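Local coordinates for protein metallo-beta-lactamase (Serratia marcescens, PDB 6K4X) that probably hydrolyses the beta-lactam ring of antibiotics at a two-zinc active site, as a subclass B3 metallo-beta-lactamase, at residues Q10-Y15 / S234-N239; T18-V21 / I26-V29; A214-E217 / M221-R224. All coordinates share one frame; numbering follows the deposited sequence.

Contact 1: residues Q10-Y15 / S234-N239; sequences QPFTIY and SAYVDN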
ATOM      1  N   GLN A  10       3.067  -4.179 -17.508  1.00  6.88           N
ATOM      2  CA  GLN A  10       4.162  -5.124 -17.559  1.00  6.29           C
ATOM      3  C   GLN A  10       4.962  -4.934 -16.276  1.00  6.70           C
ATOM      4  O   GLN A  10       5.372  -3.814 -15.946  1.00  7.33           O
ATOM      5  CB  GLN A  10       5.040  -4.867 -18.788  1.00  7.01           C
ATOM      6  CG  GLN A  10       6.082  -5.954 -19.020  1.00  7.16           C
ATOM      7  CD  GLN A  10       5.470  -7.266 -19.453  1.00  7.63           C
ATOM      8  OE1 GLN A  10       4.440  -7.283 -20.143  1.00  9.22           O
ATOM      9  NE2 GLN A  10       6.088  -8.367 -19.058  1.00  7.39           N
ATOM     10  N   PRO A  11       5.245  -6.002 -15.509  1.00  5.92           N
ATOM     11  CA  PRO A  11       5.940  -5.831 -14.231  1.00  5.97           C
ATOM     12  C   PRO A  11       7.423  -5.519 -14.435  1.00  5.75           C
ATOM     13  O   PRO A  11       7.976  -5.739 -15.502  1.00  6.32           O
ATOM     14  CB  PRO A  11       5.704  -7.161 -13.512  1.00  6.13           C
ATOM     15  CG  PRO A  11       5.585  -8.143 -14.668  1.00  6.05           C
ATOM     16  CD  PRO A  11       4.818  -7.390 -15.732  1.00  6.27           C
ATOM     17  N   PHE A  12       8.045  -5.000 -13.379  1.00  6.18           N
ATOM     18  CA  PHE A  12       9.411  -4.548 -13.482  1.00  6.13           C
ATOM     19  C   PHE A  12      10.042  -4.542 -12.106  1.00  6.13           C
ATOM     20  O   PHE A  12       9.379  -4.374 -11.077  1.00  7.36           O
ATOM     21  CB  PHE A  12       9.493  -3.146 -14.101  1.00  7.07           C
ATOM     22  CG  PHE A  12       8.673  -2.061 -13.444  1.00  6.68           C
ATOM     23  CD1 PHE A  12       7.328  -1.955 -13.717  1.00  7.34           C
ATOM     24  CD2 PHE A  12       9.240  -1.150 -12.559  1.00  7.40           C
ATOM     25  CE1 PHE A  12       6.566  -0.953 -13.142  1.00  7.23           C
ATOM     26  CE2 PHE A  12       8.481  -0.152 -11.984  1.00  7.54           C
ATOM     27  CZ  PHE A  12       7.137  -0.066 -12.252  1.00  7.42           C
ATOM     28  N   THR A  13      11.360  -4.724 -12.097  1.00  7.03           N
ATOM     29  CA  THR A  13      12.105  -4.689 -10.842  1.00  7.06           C
ATOM     30  C   THR A  13      12.467  -3.248 -10.511  1.00  7.14           C
ATOM     31  O   THR A  13      13.003  -2.523 -11.345  1.00  8.25           O
ATOM     32  CB  THR A  13      13.356  -5.563 -10.913  1.00  7.65           C
ATOM     33  OG1 THR A  13      12.911  -6.898 -11.144  1.00  8.04           O
ATOM     34  CG2 THR A  13      14.210  -5.470  -9.667  1.00  8.91           C
ATOM     35  N   ILE A  14      12.191  -2.823  -9.284  1.00  6.47           N
ATOM     36  CA  ILE A  14      12.518  -1.483  -8.838  1.00  7.14           C
ATOM     37  C   ILE A  14      13.919  -1.465  -8.227  1.00  6.85           C
ATOM     38  O   ILE A  14      14.733  -0.576  -8.523  1.00  8.40           O
ATOM     39  CB  ILE A  14      11.441  -0.973  -7.863  1.00  7.77           C
ATOM     40  CG1 ILE A  14      10.189  -0.628  -8.678  1.00  8.83           C
ATOM     41  CG2 ILE A  14      11.916   0.220  -7.046  1.00  7.78           C
ATOM     42  CD1 ILE A  14       8.949  -0.338  -7.878  1.00  9.65           C
ATOM     43  N   TYR A  15      14.234  -2.415  -7.340  1.00  6.47           N
ATOM     44  CA  TYR A  15      15.564  -2.480  -6.749  1.00  7.33           C
ATOM     45  C   TYR A  15      15.723  -3.853  -6.112  1.00  6.32           C
ATOM     46  O   TYR A  15      14.863  -4.277  -5.327  1.00  6.83           O
ATOM     47  CB  TYR A  15      15.749  -1.405  -5.673  1.00  7.84           C
ATOM     48  CG  TYR A  15      17.192  -1.233  -5.269  1.00  8.08           C
ATOM     49  CD1 TYR A  15      18.028  -0.416  -6.017  1.00 10.10           C
ATOM     50  CD2 TYR A  15      17.729  -1.898  -4.180  1.00  7.96           C
ATOM     51  CE1 TYR A  15      19.369  -0.275  -5.703  1.00 11.59           C
ATOM     52  CE2 TYR A  15      19.071  -1.766  -3.854  1.00  8.37           C
ATOM     53  CZ  TYR A  15      19.893  -0.975  -4.633  1.00  9.38           C
ATOM     54  OH  TYR A  15      21.222  -0.822  -4.330  1.00 10.28           O
ATOM     55  N   SER A 234      18.339   4.074 -10.002  1.00 10.87           N
ATOM     56  CA  SER A 234      18.464   5.266  -9.216  1.00 10.84           C
ATOM     57  C   SER A 234      17.289   6.229  -9.473  1.00  8.41           C
ATOM     58  O   SER A 234      17.053   7.075  -8.641  1.00  9.40           O
ATOM     59  CB  SER A 234      19.766   5.954  -9.494  1.00 11.74           C
ATOM     60  OG  SER A 234      19.939   6.206 -10.876  1.00 12.40           O
ATOM     61  N   ALA A 235      16.619   6.117 -10.622  1.00  8.25           N
ATOM     62  CA  ALA A 235      15.468   7.014 -10.881  1.00  8.00           C
ATOM     63  C   ALA A 235      14.365   6.832  -9.831  1.00  7.85           C
ATOM     64  O   ALA A 235      13.546   7.765  -9.666  1.00  7.95           O
ATOM     65  CB  ALA A 235      14.925   6.783 -12.243  1.00  8.77           C
ATOM     66  N   TYR A 236      14.293   5.653  -9.172  1.00  7.68           N
ATOM     67  CA  TYR A 236      13.261   5.403  -8.165  1.00  7.13           C
ATOM     68  C   TYR A 236      13.665   5.935  -6.797  1.00  8.19           C
ATOM     69  O   TYR A 236      12.801   6.002  -5.908  1.00  8.33           O
ATOM     70  CB  TYR A 236      12.902   3.920  -8.061  1.00  8.64           C
ATOM     71  CG  TYR A 236      12.447   3.335  -9.366  1.00  7.68           C
ATOM     72  CD1 TYR A 236      11.231   3.698  -9.918  1.00  8.32           C
ATOM     73  CD2 TYR A 236      13.222   2.415 -10.038  1.00  8.73           C
ATOM     74  CE1 TYR A 236      10.804   3.175 -11.121  1.00  9.04           C
ATOM     75  CE2 TYR A 236      12.818   1.906 -11.245  1.00  9.12           C
ATOM     76  CZ  TYR A 236      11.609   2.271 -11.785  1.00  9.64           C
ATOM     77  OH  TYR A 236      11.204   1.746 -12.972  1.00 11.97           O
ATOM     78  N   VAL A 237      14.947   6.268  -6.632  1.00  7.42           N
ATOM     79  CA  VAL A 237      15.515   6.644  -5.395  1.00  8.54           C
ATOM     80  C   VAL A 237      15.313   8.137  -5.209  1.00  8.35           C
ATOM     81  O   VAL A 237      15.680   8.937  -6.071  1.00 10.27           O
ATOM     82  CB  VAL A 237      17.006   6.270  -5.337  1.00  8.83           C
ATOM     83  CG1 VAL A 237      17.675   6.834  -4.101  1.00 10.83           C
ATOM     84  CG2 VAL A 237      17.200   4.769  -5.416  1.00  9.18           C
ATOM     85  N   ASP A 238      14.793   8.499  -4.051  1.00  8.12           N
ATOM     86  CA  ASP A 238      14.598   9.887  -3.682  1.00  8.43           C
ATOM     87  C   ASP A 238      14.264   9.902  -2.192  1.00  8.37           C
ATOM     88  O   ASP A 238      13.141   9.525  -1.805  1.00  8.52           O
ATOM     89  CB  ASP A 238      13.474  10.529  -4.501  1.00  8.71           C
ATOM     90  CG  ASP A 238      13.072  11.923  -4.062  1.00 10.12           C
ATOM     91  OD1 ASP A 238      13.655  12.450  -3.092  1.00  9.84           O
ATOM     92  OD2 ASP A 238      12.140  12.456  -4.707  1.00  9.94           O
ATOM     93  N   ASN A 239      15.245  10.227  -1.353  1.00  7.90           N
ATOM     94  CA  ASN A 239      15.106  10.031   0.069  1.00  9.01           C
ATOM     95  C   ASN A 239      14.254  11.130   0.710  1.00  9.23           C
ATOM     96  O   ASN A 239      14.004  11.062   1.894  1.00  9.81           O
ATOM     97  CB  ASN A 239      16.455   9.889   0.772  1.00 11.75           C
ATOM     98  CG  ASN A 239      17.307  11.127   0.708  1.00 14.16           C
ATOM     99  OD1 ASN A 239      16.828  12.212   0.390  1.00 15.27           O
ATOM    100  ND2 ASN A 239      18.597  10.970   0.964  1.00 16.83           N
TER
HETATM  101  O   HOH W   1      12.736  -0.605 -13.480  1.00 13.41           O
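Tyr236 reaches from the short 3-10 segment before the last helix to the first strand of the chain, and its phenol settles against Ile14 and Phe12. Its CG lies anti to its own carbonyl carbon (chi1 -57°), which, with CB pointing at residues 10-15, sends the ring toward the strand. Ile14 meets it at about a right angle: CG1 is placed over one face of the ring, while CG2 touches the ring's base, 3.9 Å from Tyr236 CG. A beta-branched residue suits this place because it offers a short methyl, CG2, and a longer arm, CG1-CD1, from one CB. Ile14 also packs on Ile210 and Ile212 of strand 210-213, which are apolar too. The backbone joins in as well, with Ile14 O 3.7 Å from Tyr236 CD2.

At the far end of the phenol the partner is Phe12. Its ring is turned obliquely to the tyrosine, and its CD2 and CE2 border the hydroxyl, which lies obliquely to the ring, Phe12 CE2 standing 3.5 Å from Tyr236 OH and 4.0 Å from Tyr236 CZ. Phe12 takes the less common first torsion (chi1 54°), with CG between the backbone N and the carbonyl carbon. The same ring also meets Tyr20 and Trp222, an aromatic setting where a flat, wholly apolar side chain fits.

No direct hydrogen bond joins the two segments. A water takes that role: it donates to Thr13 O at 2.9 Å and hydrogen-bonds Tyr236 OH at 2.9 Å. The chemistry is therefore mostly dispersion and shape, with one solvent molecule giving the tyrosine oxygen a polar partner and tying the edge strand to the loop between helices 221-231 and 241-260.

Contact 2: residues T18-V21 / I26-V29; sequences THYV and ISAV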
ATOM      1  N   THR A  18      12.789  -6.217  -4.918  1.00  5.54           N
ATOM      2  CA  THR A  18      11.528  -5.501  -4.910  1.00  6.07           C
ATOM      3  C   THR A  18      11.037  -5.326  -6.343  1.00  5.57           C
ATOM      4  O   THR A  18      11.703  -4.649  -7.134  1.00  6.30           O
ATOM      5  CB  THR A  18      11.684  -4.111  -4.281  1.00  5.86           C
ATOM      6  OG1 THR A  18      12.010  -4.249  -2.892  1.00  6.95           O
ATOM      7  CG2 THR A  18      10.436  -3.276  -4.399  1.00  6.22           C
ATOM      8  N   HIS A  19       9.880  -5.905  -6.634  1.00  5.81           N
ATOM      9  CA  HIS A  19       9.319  -5.909  -8.001  1.00  6.20           C
ATOM     10  C   HIS A  19       7.930  -5.270  -7.983  1.00  5.95           C
ATOM     11  O   HIS A  19       7.113  -5.604  -7.099  1.00  7.04           O
ATOM     12  CB  HIS A  19       9.205  -7.337  -8.551  1.00  6.42           C
ATOM     13  CG  HIS A  19      10.402  -8.174  -8.264  1.00  6.40           C
ATOM     14  ND1 HIS A  19      11.579  -8.057  -8.972  1.00  7.74           N
ATOM     15  CD2 HIS A  19      10.619  -9.080  -7.291  1.00  6.90           C
ATOM     16  CE1 HIS A  19      12.454  -8.911  -8.456  1.00  7.00           C
ATOM     17  NE2 HIS A  19      11.898  -9.535  -7.410  1.00  7.51           N
ATOM     18  N   TYR A  20       7.646  -4.383  -8.931  1.00  5.64           N
ATOM     19  CA  TYR A  20       6.316  -3.882  -9.131  1.00  5.44           C
ATOM     20  C   TYR A  20       5.526  -4.898  -9.951  1.00  5.49           C
ATOM     21  O   TYR A  20       5.946  -5.260 -11.045  1.00  5.84           O
ATOM     22  CB  TYR A  20       6.356  -2.535  -9.843  1.00  6.04           C
ATOM     23  CG  TYR A  20       5.016  -1.857  -9.957  1.00  5.80           C
ATOM     24  CD1 TYR A  20       4.105  -2.211 -10.940  1.00  5.90           C
ATOM     25  CD2 TYR A  20       4.651  -0.870  -9.052  1.00  6.27           C
ATOM     26  CE1 TYR A  20       2.879  -1.573 -11.029  1.00  5.65           C
ATOM     27  CE2 TYR A  20       3.434  -0.218  -9.145  1.00  5.90           C
ATOM     28  CZ  TYR A  20       2.535  -0.578 -10.129  1.00  5.48           C
ATOM     29  OH  TYR A  20       1.341   0.084 -10.216  1.00  6.38           O
ATOM     30  N   VAL A  21       4.391  -5.349  -9.399  1.00  5.10           N
ATOM     31  CA  VAL A  21       3.542  -6.329 -10.028  1.00  5.14           C
ATOM     32  C   VAL A  21       2.085  -5.862 -10.072  1.00  5.71           C
ATOM     33  O   VAL A  21       1.188  -6.664 -10.345  1.00  6.08           O
ATOM     34  CB  VAL A  21       3.657  -7.709  -9.358  1.00  5.96           C
ATOM     35  CG1 VAL A  21       5.034  -8.310  -9.563  1.00  6.00           C
ATOM     36  CG2 VAL A  21       3.269  -7.685  -7.892  1.00  6.36           C
ATOM     37  N   ILE A  26      -2.779   0.993  -9.824  1.00  6.22           N
ATOM     38  CA  ILE A  26      -2.695   0.688  -8.386  1.00  6.04           C
ATOM     39  C   ILE A  26      -1.432  -0.122  -8.139  1.00  5.51           C
ATOM     40  O   ILE A  26      -1.201  -1.129  -8.822  1.00  6.21           O
ATOM     41  CB  ILE A  26      -3.919  -0.074  -7.851  1.00  6.23           C
ATOM     42  CG1 ILE A  26      -5.224   0.707  -8.047  1.00  6.89           C
ATOM     43  CG2 ILE A  26      -3.716  -0.435  -6.397  1.00  6.44           C
ATOM     44  CD1 ILE A  26      -5.356   1.929  -7.168  1.00  7.47           C
ATOM     45  N   SER A  27      -0.631   0.284  -7.144  1.00  5.76           N
ATOM     46  CA  SER A  27       0.570  -0.423  -6.848  1.00  5.65           C
ATOM     47  C   SER A  27       0.283  -1.768  -6.186  1.00  5.71           C
ATOM     48  O   SER A  27      -0.579  -1.901  -5.339  1.00  5.97           O
ATOM     49  CB  SER A  27       1.449   0.375  -5.938  1.00  5.65           C
ATOM     50  OG  SER A  27       1.852   1.575  -6.567  1.00  6.53           O
ATOM     51  N   ALA A  28       1.121  -2.743  -6.540  1.00  5.94           N
ATOM     52  CA  ALA A  28       1.295  -3.961  -5.787  1.00  6.00           C
ATOM     53  C   ALA A  28       2.762  -4.336  -5.946  1.00  6.14           C
ATOM     54  O   ALA A  28       3.357  -4.101  -7.002  1.00  6.61           O
ATOM     55  CB  ALA A  28       0.371  -5.077  -6.238  1.00  6.11           C
ATOM     56  N   VAL A  29       3.356  -4.868  -4.883  1.00  6.08           N
ATOM     57  CA  VAL A  29       4.765  -5.170  -4.896  1.00  6.53           C
ATOM     58  C   VAL A  29       4.978  -6.611  -4.467  1.00  6.66           C
ATOM     59  O   VAL A  29       4.416  -7.060  -3.463  1.00  6.91           O
ATOM     60  CB  VAL A  29       5.550  -4.194  -4.004  1.00  7.83           C
ATOM     61  CG1 VAL A  29       6.909  -4.739  -3.598  1.00  9.11           C
ATOM     62  CG2 VAL A  29       5.705  -2.856  -4.699  1.00  8.96           C
TER
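Tyr20 holds CG anti to its backbone N (chi1 -173°), a torsion that extends the phenol lengthwise beside residues 26-28. In Val29, CG1 likewise lies opposite the backbone N, and it meets Thr18 CG2 at 3.9 Å. The tyrosine ring lies with one face toward Ala28 O, which stands 4.0 Å above the ring plane and is offset toward the rim. Ser27 approaches the ring at its edge, its OG 3.5 Å from Tyr20 CE2. That hydroxyl makes its hydrogen bond with Ala213 O, as the tyrosine OH does with Thr23 O in the connecting loop; each polar tip is thus provided for in a buried setting. A long aromatic suits the place, since its ring can pack along the returning chain while its OH reaches the turn.

One nearly straight hydrogen bond joins the backbones, Val21 N to Ala28 O at 2.9 Å, with an N-H...O angle of 169°. Tyr20 and Val29 form an antiparallel non-hydrogen-bonded pair, their CA atoms 4.7 Å apart and their side chains on the same face of the sheet. Beside it, Val29 CA makes a CH...O contact of 3.2 Å with His19 O. Small Ala28 and branched Val21 pack close by, Ala28 CB and Val21 CG2 being 4.2 Å apart.

This is the end of an antiparallel beta hairpin, strands 18-20 and 29-31, in the N-terminal sheet of the alpha-beta/beta-alpha sandwich of metallo-beta-lactamases; its loop passes by the zinc site, where Ile26 touches the zinc ligand His215.

Contact 3: residues A214-E217 / M221-R224; sequences AHPE and MWTR. With ZN (zinc ion), chain C; D0U (4-azanyl-2-sulfanyl-benzoic acid), chain E.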
ATOM      1  N   ALA A 214       0.749   3.720  -2.687  1.00  5.91           N
ATOM      2  CA  ALA A 214      -0.336   2.816  -3.027  1.00  6.33           C
ATOM      3  C   ALA A 214      -1.016   3.243  -4.340  1.00  6.66           C
ATOM      4  O   ALA A 214      -1.333   2.403  -5.194  1.00  6.36           O
ATOM      5  CB  ALA A 214      -1.311   2.741  -1.877  1.00  6.90           C
ATOM      6  N   HIS A 215      -1.272   4.543  -4.504  1.00  5.82           N
ATOM      7  CA  HIS A 215      -1.528   5.132  -5.816  1.00  6.07           C
ATOM      8  C   HIS A 215      -0.194   5.563  -6.403  1.00  5.86           C
ATOM      9  O   HIS A 215       0.428   6.504  -5.911  1.00  6.40           O
ATOM     10  CB  HIS A 215      -2.493   6.326  -5.710  1.00  6.76           C
ATOM     11  CG  HIS A 215      -3.889   5.896  -5.403  1.00  6.10           C
ATOM     12  ND1 HIS A 215      -4.767   5.463  -6.390  1.00  6.39           N
ATOM     13  CD2 HIS A 215      -4.544   5.727  -4.231  1.00  6.14           C
ATOM     14  CE1 HIS A 215      -5.889   5.065  -5.833  1.00  6.39           C
ATOM     15  NE2 HIS A 215      -5.795   5.220  -4.505  1.00  6.73           N
ATOM     16  N   PRO A 216       0.322   4.859  -7.426  1.00  6.25           N
ATOM     17  CA  PRO A 216       1.735   5.007  -7.772  1.00  6.87           C
ATOM     18  C   PRO A 216       2.146   6.412  -8.220  1.00  6.55           C
ATOM     19  O   PRO A 216       3.285   6.845  -8.008  1.00  6.43           O
ATOM     20  CB  PRO A 216       1.955   3.949  -8.867  1.00  8.22           C
ATOM     21  CG  PRO A 216       0.571   3.646  -9.390  1.00  7.63           C
ATOM     22  CD  PRO A 216      -0.347   3.798  -8.195  1.00  7.12           C
ATOM     23  N   GLU A 217       1.206   7.134  -8.804  1.00  6.47           N
ATOM     24  CA  GLU A 217       1.488   8.486  -9.286  1.00  7.19           C
ATOM     25  C   GLU A 217       1.734   9.458  -8.126  1.00  6.89           C
ATOM     26  O   GLU A 217       2.281  10.548  -8.350  1.00  7.17           O
ATOM     27  CB  GLU A 217       0.376   8.987 -10.208  1.00  9.35           C
ATOM     28  CG  GLU A 217      -0.909   9.367  -9.517  1.00 11.54           C
ATOM     29  CD  GLU A 217      -1.792   8.269  -8.989  1.00 12.69           C
ATOM     30  OE1 GLU A 217      -1.553   7.071  -9.321  1.00 10.95           O
ATOM     31  OE2 GLU A 217      -2.717   8.662  -8.217  1.00 15.34           O
ATOM     32  N   MET A 221       5.547   7.509 -10.082  1.00  6.49           N
ATOM     33  CA  MET A 221       6.135   6.230 -10.520  1.00  6.52           C
ATOM     34  C   MET A 221       6.405   6.204 -12.023  1.00  6.90           C
ATOM     35  O   MET A 221       7.425   5.662 -12.438  1.00  7.19           O
ATOM     36  CB  MET A 221       5.187   5.093 -10.166  1.00  6.55           C
ATOM     37  CG  MET A 221       5.625   3.730 -10.657  1.00  7.68           C
ATOM     38  SD  MET A 221       7.141   3.122  -9.871  1.00  8.76           S
ATOM     39  CE  MET A 221       6.472   2.661  -8.273  1.00 11.84           C
ATOM     40  N   TRP A 222       5.472   6.699 -12.823  1.00  6.67           N
ATOM     41  CA  TRP A 222       5.585   6.494 -14.263  1.00  7.10           C
ATOM     42  C   TRP A 222       6.622   7.440 -14.868  1.00  7.29           C
ATOM     43  O   TRP A 222       7.370   7.055 -15.754  1.00  8.90           O
ATOM     44  CB  TRP A 222       4.211   6.592 -14.916  1.00  7.63           C
ATOM     45  CG  TRP A 222       3.261   5.697 -14.188  1.00  8.00           C
ATOM     46  CD1 TRP A 222       2.123   6.071 -13.537  1.00  9.19           C
ATOM     47  CD2 TRP A 222       3.429   4.290 -13.937  1.00  8.10           C
ATOM     48  NE1 TRP A 222       1.570   4.998 -12.894  1.00  8.91           N
ATOM     49  CE2 TRP A 222       2.355   3.896 -13.111  1.00  8.69           C
ATOM     50  CE3 TRP A 222       4.386   3.336 -14.308  1.00  8.58           C
ATOM     51  CZ2 TRP A 222       2.208   2.573 -12.685  1.00  9.36           C
ATOM     52  CZ3 TRP A 222       4.251   2.040 -13.856  1.00  9.35           C
ATOM     53  CH2 TRP A 222       3.170   1.667 -13.054  1.00 10.17           C
ATOM     54  N   THR A 223       6.701   8.668 -14.372  1.00  7.41           N
ATOM     55  CA  THR A 223       7.818   9.539 -14.726  1.00  7.43           C
ATOM     56  C   THR A 223       9.154   8.908 -14.319  1.00  7.61           C
ATOM     57  O   THR A 223      10.144   8.955 -15.094  1.00  8.59           O
ATOM     58  CB  THR A 223       7.657  10.923 -14.089  1.00  7.84           C
ATOM     59  OG1 THR A 223       6.441  11.480 -14.586  1.00  8.97           O
ATOM     60  CG2 THR A 223       8.816  11.845 -14.397  1.00  8.71           C
ATOM     61  N   ARG A 224       9.225   8.347 -13.108  1.00  7.28           N
ATOM     62  CA  ARG A 224      10.455   7.715 -12.644  1.00  7.45           C
ATOM     63  C   ARG A 224      10.815   6.518 -13.522  1.00  7.91           C
ATOM     64  O   ARG A 224      11.991   6.298 -13.826  1.00  8.73           O
ATOM     65  CB  ARG A 224      10.332   7.286 -11.182  1.00  7.22           C
ATOM     66  CG  ARG A 224      10.271   8.456 -10.219  1.00  7.70           C
ATOM     67  CD  ARG A 224      10.095   7.961  -8.791  1.00  7.69           C
ATOM     68  NE  ARG A 224       9.937   9.028  -7.825  1.00  8.03           N
ATOM     69  CZ  ARG A 224      10.920   9.779  -7.365  1.00  8.09           C
ATOM     70  NH1 ARG A 224      12.161   9.566  -7.774  1.00  8.02           N
ATOM     71  NH2 ARG A 224      10.664  10.714  -6.464  1.00  9.34           N
TER
HETATM   72 ZN    ZN C 302      -6.950   4.243  -3.132  1.00  6.45          ZN
HETATM   73  O2  D0U E 304      -6.235   5.795  -1.639  1.00  6.85           O
HETATM   74  C7  D0U E 304      -6.585   6.993  -1.720  1.00  6.52           C
HETATM   75  O1  D0U E 304      -5.799   7.942  -1.432  1.00  7.73           O
HETATM   76  C3  D0U E 304      -7.961   7.366  -2.142  1.00  6.68           C
HETATM   77  C2  D0U E 304      -8.166   8.741  -2.442  1.00  7.58           C
HETATM   78  C4  D0U E 304      -9.022   6.451  -2.265  1.00  6.72           C
HETATM   79  S1  D0U E 304      -9.003   4.755  -2.076  1.00  6.27           S
HETATM   80  C5  D0U E 304     -10.276   6.975  -2.653  1.00  7.61           C
HETATM   81  C6  D0U E 304     -10.485   8.327  -2.931  1.00  8.26           C
HETATM   82  N1  D0U E 304     -11.726   8.794  -3.346  1.00 11.20           N
HETATM   83  C1  D0U E 304      -9.425   9.185  -2.845  1.00  8.04           C
HETATM   84  O   HOH W   2      -1.142   5.979 -11.893  1.00 15.31           O
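Pro216 and Met221 meet just behind the second zinc site of the metallo-beta-lactamase fold, where the chain leaves the metal ligand His215 and enters helix 221-231. His215 NE2 binds the zinc ion at 2.0 Å, and Asp76 and His77 complete the protein's share of the site. The inhibitor 4-amino-2-sulfanylbenzoic acid chelates the same metal through its carboxylate O2 at 2.3 Å and its sulfur S1 at 2.4 Å; O2 lies in the plane of the histidine ring, at its edge.

Behind this histidine, Pro216 O accepts a hydrogen bond from Met221 N at 3.1 Å, with an angle of 155° at the hydrogen. Met221 opens the helix, so its N-H lacks an acceptor from a preceding helical turn, and the proline carbonyl supplies one. Proline suits the start of the 3-10 segment 216-217, where its ring holds phi near the value needed, and the ring is a compact apolar surface. Pro216 CB touches Met221 CB at 3.7 Å, and Pro216 CG reaches Trp222 CZ2 at 3.8 Å, the two rings meeting at a slant. Met221 has CG anti to its backbone N (chi1 176°) and then bends at the next two torsions; its flexible thioether packs on Phe12, Ile14 and Tyr20. Its CG also lies over one face of the neighbouring indole, toward the rim.

Trp222 adds a polar edge that an all-carbon ring would lack. A water lying in the indole plane accepts from Trp222 NE1 at 3.1 Å and donates to Glu217 OE1 at 2.8 Å, bridging the loop and the first helical turn.

The centres of the three contacts lie 10 to 11 Å from one another, and contact 1 lies on the same side of the chain's centre as each of the others. Along the chain, contact 1 closes a long loop that contains the other two in series, contact 2 first and contact 3 later. Contacts 1 and 2 share the seven-stranded sheet through neighbouring strands 12-15 and 18-20, joined by Phe12 O with Tyr20 N. Contacts 1 and 3 meet where Arg224 of helix 221-231 makes a salt bridge with Asp238 in the loop that follows. Contacts 2 and 3 join between Ser27 N and Ala214 O, next to the zinc ligand His215. The first strands and the late helix are thus fastened together behind the metal site.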